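Local coordinates for protein esterase (uncultured bacterium pCosCE1, PDB 7ATL) that hydrolyses carboxylic esters as a family VIII carboxylesterase of beta-lactamase fold and also shows promiscuous acyltransferase activity, at residues Ala41-Tyr46 against Lys53-Glu58; Thr238-Phe243 against Gly367-Tyr372; Gly269-Val274 against Ser356-Thr361. All blocks are in the same frame, centred on the assembly; numbering follows the deposited sequence.

From the N terminus, contact 1 comes first and is the most local: the chain leaves edge strand 37-44 of the antiparallel sheet, turns, and 53-58 runs back beside it after six intervening residues. Contacts 2 and 3 are long-range. Segment 238-243 opens contact 2, which closes only at 367-372 near the C terminus; within that span contact 3 opens and closes, joining the start of helix 271-283 to strand 355-361. Contacts 1 and 3 reach the same sheet and are tied by a salt bridge, Arg57 to Asp272. Contacts 2 and 3 touch where Gly367 and Tyr372 pack on Thr361, at the end of that strand.

Contact 1: Ala41-Tyr46 against Lys53-Glu58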
# COMPACT_ATOMS: atom_id res chain seq x y z
N ALA A 41 14.56 11.44 10.87
CA ALA A 41 14.28 10.01 11.19
C ALA A 41 13.88 9.90 12.66
O ALA A 41 14.71 10.22 13.50
CB ALA A 41 15.49 9.16 10.93
N ASN A 42 12.68 9.41 12.98
CA ASN A 42 12.25 9.36 14.40
C ASN A 42 11.25 8.24 14.68
O ASN A 42 10.21 8.20 14.02
CB ASN A 42 11.68 10.71 14.84
CG ASN A 42 11.67 10.82 16.35
OD1 ASN A 42 12.60 10.38 17.01
ND2 ASN A 42 10.60 11.39 16.88
N ALA A 43 11.56 7.40 15.67
CA ALA A 43 10.64 6.43 16.31
C ALA A 43 10.01 7.09 17.53
O ALA A 43 10.76 7.60 18.34
CB ALA A 43 11.42 5.20 16.71
N SER A 44 8.68 7.10 17.66
CA SER A 44 7.97 7.68 18.83
C SER A 44 7.07 6.62 19.47
O SER A 44 6.56 5.75 18.73
CB SER A 44 7.13 8.87 18.42
OG SER A 44 7.89 9.89 17.80
N GLY A 45 6.81 6.72 20.78
CA GLY A 45 5.83 5.88 21.48
C GLY A 45 6.26 4.41 21.50
O GLY A 45 7.47 4.14 21.37
N TYR A 46 5.29 3.50 21.57
CA TYR A 46 5.53 2.05 21.82
C TYR A 46 5.21 1.20 20.58
O TYR A 46 4.23 1.42 19.87
CB TYR A 46 4.70 1.59 23.03
CG TYR A 46 5.00 2.25 24.36
CD1 TYR A 46 6.21 2.06 25.01
CD2 TYR A 46 4.03 3.02 25.01
CE1 TYR A 46 6.48 2.64 26.25
CE2 TYR A 46 4.28 3.60 26.25
CZ TYR A 46 5.51 3.41 26.86
OH TYR A 46 5.75 3.96 28.08
N LYS A 53 7.23 -1.70 25.37
CA LYS A 53 8.38 -1.85 24.43
C LYS A 53 8.46 -0.58 23.58
O LYS A 53 7.54 -0.28 22.81
CB LYS A 53 8.26 -3.11 23.58
CG LYS A 53 9.54 -3.48 22.84
CD LYS A 53 9.37 -4.65 21.89
CE LYS A 53 9.02 -5.95 22.58
NZ LYS A 53 9.47 -7.14 21.80
N PRO A 54 9.53 0.23 23.69
CA PRO A 54 9.62 1.47 22.93
C PRO A 54 9.67 1.14 21.43
O PRO A 54 10.32 0.15 21.02
CB PRO A 54 10.92 2.11 23.44
CG PRO A 54 11.76 0.92 23.83
CD PRO A 54 10.76 -0.03 24.46
N MET A 55 8.97 1.95 20.63
CA MET A 55 9.11 1.94 19.15
C MET A 55 10.55 2.36 18.83
O MET A 55 11.02 3.33 19.43
CB MET A 55 8.13 2.92 18.49
CG MET A 55 8.10 2.80 16.95
SD MET A 55 7.28 1.31 16.32
CE MET A 55 5.57 1.85 16.50
N VAL A 56 11.22 1.62 17.95
CA VAL A 56 12.56 1.97 17.42
C VAL A 56 12.46 2.07 15.89
O VAL A 56 11.45 1.61 15.29
CB VAL A 56 13.63 0.96 17.89
CG1 VAL A 56 13.74 0.88 19.41
CG2 VAL A 56 13.45 -0.43 17.29
N ARG A 57 13.49 2.65 15.26
CA ARG A 57 13.53 2.95 13.81
C ARG A 57 13.42 1.64 13.01
O ARG A 57 12.74 1.65 11.96
CB ARG A 57 14.83 3.70 13.50
CG ARG A 57 14.89 4.25 12.08
CD ARG A 57 16.25 4.83 11.77
NE ARG A 57 16.39 5.15 10.36
CZ ARG A 57 17.09 6.16 9.87
NH1 ARG A 57 17.72 7.00 10.68
NH2 ARG A 57 17.14 6.37 8.57
N GLU A 58 14.04 0.57 13.52
CA GLU A 58 14.12 -0.78 12.87
C GLU A 58 12.83 -1.58 13.11
O GLU A 58 12.72 -2.68 12.53
CB GLU A 58 15.30 -1.61 13.40
CG GLU A 58 16.64 -0.90 13.34
CD GLU A 58 16.92 0.09 14.46
OE1 GLU A 58 16.49 -0.18 15.61
OE2 GLU A 58 17.55 1.14 14.18
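Segments 41-46 and 53-58 run antiparallel, their end-to-end directions 165° apart, with one bridge at the non-hydrogen-bonded pair Tyr46 and Pro54. This is the return of the chain beside edge strand 37-44 of the antiparallel sheet of the beta-lactamase fold, after a short connection.

The chain turns a corner at Gly45, where phi is positive, and its carbonyl then takes the one hydrogen bond across the contact: Met55 N lies 2.8 Å from Gly45 O, in the carbonyl plane and on a lone pair, with an N-H...O angle of 159°. Next to it, Tyr46 CA makes a CA-H...O contact with Lys53 O, and the same oxygen lies in the plane of the Tyr46 ring, at its edge, 3.5 Å from CD1.

Met55, buried, carries most of the side-chain contact of 53-58. With CG anti to the backbone N (chi1 -172°), its CB sits against Ser44 O and CG comes 4.1 Å from Ala43 CB; bends at chi2 and chi3 then carry the methyl CE round to Tyr46 O, 3.7 Å away. Val29 of strand 27-34 touches Met55 as well. Ala43 points across too, its CB 3.3 Å from Met55 O and close to the backbone of Val56 and Arg57.

Farther along, Arg57 extends from CG to NE beside the strand. Its NH2 forms a salt bridge with Asp272 OD1 and NE is hydrogen-bonded too, which together limit the rotation of the guanidinium, while Ala41 CB lies over one face, offset toward the rim and nearest to NH1.

Contact 2: Thr238-Phe243 against Gly367-Tyr372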
# COMPACT_ATOMS: atom_id res chain seq x y z
N THR A 238 -15.23 -1.48 11.37
CA THR A 238 -15.96 -0.56 10.46
C THR A 238 -14.93 0.37 9.82
O THR A 238 -14.17 1.04 10.54
CB THR A 238 -17.13 0.16 11.16
OG1 THR A 238 -17.85 -0.80 11.92
CG2 THR A 238 -18.10 0.82 10.20
N LEU A 239 -14.85 0.38 8.50
CA LEU A 239 -13.93 1.30 7.79
C LEU A 239 -14.51 2.70 7.91
O LEU A 239 -15.73 2.85 8.03
CB LEU A 239 -13.79 0.84 6.33
CG LEU A 239 -12.95 -0.42 6.18
CD1 LEU A 239 -13.34 -1.22 4.94
CD2 LEU A 239 -11.47 -0.06 6.16
N PRO A 240 -13.66 3.75 7.95
CA PRO A 240 -14.15 5.13 7.94
C PRO A 240 -15.00 5.36 6.68
O PRO A 240 -14.77 4.68 5.68
CB PRO A 240 -12.90 6.01 7.98
CG PRO A 240 -11.73 5.08 7.68
CD PRO A 240 -12.19 3.67 8.00
N GLU A 241 -15.98 6.27 6.76
CA GLU A 241 -16.98 6.52 5.69
C GLU A 241 -16.28 6.77 4.36
O GLU A 241 -15.31 7.53 4.33
CB GLU A 241 -17.91 7.67 6.10
CG GLU A 241 -18.84 7.27 7.25
CD GLU A 241 -20.12 8.07 7.38
OE1 GLU A 241 -21.05 7.57 8.07
OE2 GLU A 241 -20.20 9.18 6.79
N GLY A 242 -16.73 6.09 3.30
CA GLY A 242 -16.18 6.24 1.94
C GLY A 242 -15.11 5.22 1.62
O GLY A 242 -14.84 5.04 0.43
N PHE A 243 -14.52 4.57 2.62
CA PHE A 243 -13.41 3.58 2.46
C PHE A 243 -13.95 2.16 2.23
O PHE A 243 -13.25 1.34 1.63
CB PHE A 243 -12.45 3.70 3.66
CG PHE A 243 -11.74 5.04 3.74
CD1 PHE A 243 -12.38 6.17 4.23
CD2 PHE A 243 -10.43 5.18 3.29
CE1 PHE A 243 -11.73 7.40 4.29
CE2 PHE A 243 -9.78 6.41 3.36
CZ PHE A 243 -10.43 7.51 3.85
N GLY A 367 -3.55 6.42 11.62
CA GLY A 367 -2.33 6.52 10.79
C GLY A 367 -2.61 6.61 9.28
O GLY A 367 -1.71 7.06 8.54
N MET A 368 -3.77 6.16 8.81
CA MET A 368 -4.06 6.08 7.36
C MET A 368 -4.91 7.28 6.98
O MET A 368 -4.53 7.99 6.01
CB MET A 368 -4.83 4.81 7.01
CG MET A 368 -5.32 4.81 5.57
SD MET A 368 -6.46 3.47 5.20
CE MET A 368 -7.98 4.06 5.95
N SER A 369 -6.04 7.44 7.66
CA SER A 369 -7.14 8.37 7.27
C SER A 369 -7.40 9.41 8.36
O SER A 369 -8.21 10.29 8.10
CB SER A 369 -8.40 7.61 6.96
OG SER A 369 -8.78 6.81 8.06
N GLY A 370 -6.75 9.33 9.51
CA GLY A 370 -6.97 10.30 10.60
C GLY A 370 -6.33 11.64 10.30
O GLY A 370 -5.96 11.89 9.14
N ARG A 371 -6.17 12.48 11.33
CA ARG A 371 -5.49 13.79 11.22
C ARG A 371 -3.97 13.59 11.10
O ARG A 371 -3.32 14.42 10.44
CB ARG A 371 -5.94 14.69 12.39
CG ARG A 371 -7.34 15.26 12.19
CD ARG A 371 -8.07 15.66 13.47
NE ARG A 371 -7.45 16.82 14.13
CZ ARG A 371 -6.81 16.81 15.31
NH1 ARG A 371 -6.30 17.94 15.77
NH2 ARG A 371 -6.66 15.71 16.02
N TYR A 372 -3.42 12.50 11.65
CA TYR A 372 -1.96 12.31 11.83
C TYR A 372 -1.22 12.43 10.51
O TYR A 372 -0.26 13.20 10.44
CB TYR A 372 -1.63 10.96 12.45
CG TYR A 372 -0.17 10.77 12.77
CD1 TYR A 372 0.46 11.54 13.74
CD2 TYR A 372 0.58 9.80 12.14
CE1 TYR A 372 1.80 11.34 14.07
CE2 TYR A 372 1.91 9.58 12.46
CZ TYR A 372 2.52 10.35 13.44
OH TYR A 372 3.83 10.13 13.74
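A type II beta turn from Pro240 to Phe243, in the loop between strands 235-238 and 246-249, meets the end of the short helix 366-369. Phe243 N bonds back to Pro240 O at 3.1 Å, and Gly242, with positive phi, occupies the third position of the turn. The turn thereby brings the ring of Pro240 and the phenyl of Phe243 round to the same partners, Met368 and Ser369.

The contact is small and has no hydrogen bond across it. The side chains of Phe243 and Met368 run alongside each other, pointing opposite ways. The Met368 chain leaves the backbone with CG anti to N (chi1 171°), runs on extended, and bends only at chi3, which puts its methyl at the phenyl: CE lies 3.8 Å from Phe243 CD2 and about as far from CE2, approaching the ring obliquely. Pro240 CG touches that same methyl from the other part of the turn, at 4.3 Å.

Ser369 is shared in a similar way. Its CB packs 3.7 Å from Phe243 CZ, whereas OG lies 3.4 Å from Pro240 CG, a van der Waals contact of the hydroxyl oxygen with the ring CH2. OG also hydrogen-bonds Phe365 O, four residues back, just before the helix. Phe365 also lies against Pro240 and Leu239, continuing the apolar patch.

Pentaethylene glycol and diethylene glycol molecules, the former probably from crystallisation, lie about 4 Å from the Phe243 side chain, and Met368 lies near, without touching, residues of a probable SxxK motif, as in family VIII esterases (Ser65 and Lys68, with Tyr123). This placing is consistent with a loop bordering the probable active-site cleft of a serine esterase with the beta-lactamase fold.

Contact 3: Gly269-Val274 against Ser356-Thr361; sequences GDADDV and SVVALT
Val274 and Val358 each hold CG1 anti to the backbone N (chi1 174° and 168°), and Leu360 has CG anti to its carbonyl carbon; these torsions put Val274 CG1 and both methyls of Val358 into the seam between the start of helix 271-283 and strand 355-361, and send CD1 of Leu360 there. Val274 lies at a slant across Val358, its CG1 nestled 3.6 Å from Val358 CG2 and slightly farther from the other methyl of that residue.

Leu360 reaches over with CD1 alone. That methyl lies 3.5 Å from Ala271 CA and is close to Ala271 N as well, so it sits against the backbone of the first helical turn; Ala271 CB is 3.8 Å away and Val274 CG2 touches it more loosely. Ala271 CB also meets Val358 CG1, at 4.1 Å, and thus bridges the two strand residues. Val358 and Leu360, two apart on the strand, share the face turned to the helix, while Ala359 between them points away.

Just before the helix, Asp270 is its N-cap: Asp273 N gives a hydrogen bond to Asp270 OD1 of 2.9 Å, received on the syn side and tilted out of the carboxylate plane. Its second oxygen, OD2, forms a salt bridge with Arg205. Asp273 is bonded by the loop at Arg205, Asn206 and Thr207.

All six touching residues are buried. The side-chain contacts across the seam are apolar, methyls also resting on the backbone of Ala271, and no hydrogen bond crosses. The helix is therefore joined to the central sheet of the beta-lactamase fold by methyl packing, while the carboxylates at the helix start bond to the helix's own N-H and to groups outside the seam.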
# COMPACT_ATOMS: atom_id res chain seq x y z
N GLY A 269 7.47 -5.08 6.68
CA GLY A 269 8.71 -4.34 6.40
C GLY A 269 8.89 -3.11 7.28
O GLY A 269 7.90 -2.67 7.92
N ASP A 270 10.12 -2.58 7.30
CA ASP A 270 10.49 -1.40 8.12
C ASP A 270 10.39 -0.15 7.26
O ASP A 270 10.28 -0.27 6.04
CB ASP A 270 11.85 -1.60 8.80
CG ASP A 270 13.02 -1.67 7.85
OD1 ASP A 270 12.82 -1.35 6.67
OD2 ASP A 270 14.13 -2.05 8.32
N ALA A 271 10.38 1.00 7.91
CA ALA A 271 10.23 2.33 7.30
C ALA A 271 11.37 2.59 6.30
O ALA A 271 11.08 3.07 5.19
CB ALA A 271 10.15 3.36 8.40
N ASP A 272 12.62 2.25 6.64
CA ASP A 272 13.80 2.55 5.78
C ASP A 272 13.71 1.80 4.47
O ASP A 272 14.20 2.35 3.46
CB ASP A 272 15.14 2.24 6.46
CG ASP A 272 15.48 3.33 7.45
OD1 ASP A 272 15.93 4.37 6.98
OD2 ASP A 272 15.19 3.18 8.65
N ASP A 273 13.15 0.58 4.47
CA ASP A 273 12.96 -0.20 3.22
C ASP A 273 11.91 0.56 2.40
O ASP A 273 12.13 0.76 1.23
CB ASP A 273 12.65 -1.68 3.47
CG ASP A 273 13.84 -2.58 3.84
OD1 ASP A 273 15.01 -2.19 3.65
OD2 ASP A 273 13.57 -3.69 4.32
N VAL A 274 10.86 1.08 3.02
CA VAL A 274 9.79 1.82 2.28
C VAL A 274 10.38 3.11 1.69
O VAL A 274 9.98 3.49 0.58
CB VAL A 274 8.59 2.10 3.20
CG1 VAL A 274 7.53 2.98 2.54
CG2 VAL A 274 7.97 0.80 3.70
N SER A 356 10.64 12.85 -0.11
CA SER A 356 9.90 11.60 0.18
C SER A 356 9.58 11.59 1.69
O SER A 356 10.41 12.03 2.52
CB SER A 356 10.67 10.37 -0.25
OG SER A 356 11.08 10.44 -1.61
N VAL A 357 8.37 11.15 2.02
CA VAL A 357 7.86 11.05 3.41
C VAL A 357 7.33 9.64 3.61
O VAL A 357 6.59 9.18 2.77
CB VAL A 357 6.78 12.11 3.66
CG1 VAL A 357 6.07 11.94 5.00
CG2 VAL A 357 7.38 13.50 3.54
N VAL A 358 7.75 8.98 4.67
CA VAL A 358 7.21 7.66 5.11
C VAL A 358 6.72 7.83 6.55
O VAL A 358 7.51 8.27 7.42
CB VAL A 358 8.26 6.55 4.99
CG1 VAL A 358 7.80 5.29 5.71
CG2 VAL A 358 8.61 6.25 3.55
N ALA A 359 5.46 7.50 6.81
CA ALA A 359 4.83 7.64 8.13
C ALA A 359 4.12 6.33 8.48
O ALA A 359 2.93 6.19 8.15
CB ALA A 359 3.87 8.80 8.07
N LEU A 360 4.87 5.38 9.04
CA LEU A 360 4.33 4.07 9.48
C LEU A 360 3.83 4.20 10.91
O LEU A 360 4.56 4.76 11.72
CB LEU A 360 5.44 3.01 9.38
CG LEU A 360 6.01 2.79 7.98
CD1 LEU A 360 6.84 1.52 7.93
CD2 LEU A 360 4.93 2.75 6.91
N THR A 361 2.61 3.76 11.19
CA THR A 361 2.07 3.68 12.58
C THR A 361 1.50 2.29 12.83
O THR A 361 1.35 1.51 11.90
CB THR A 361 1.03 4.76 12.93
OG1 THR A 361 -0.29 4.29 12.69
CG2 THR A 361 1.24 6.07 12.20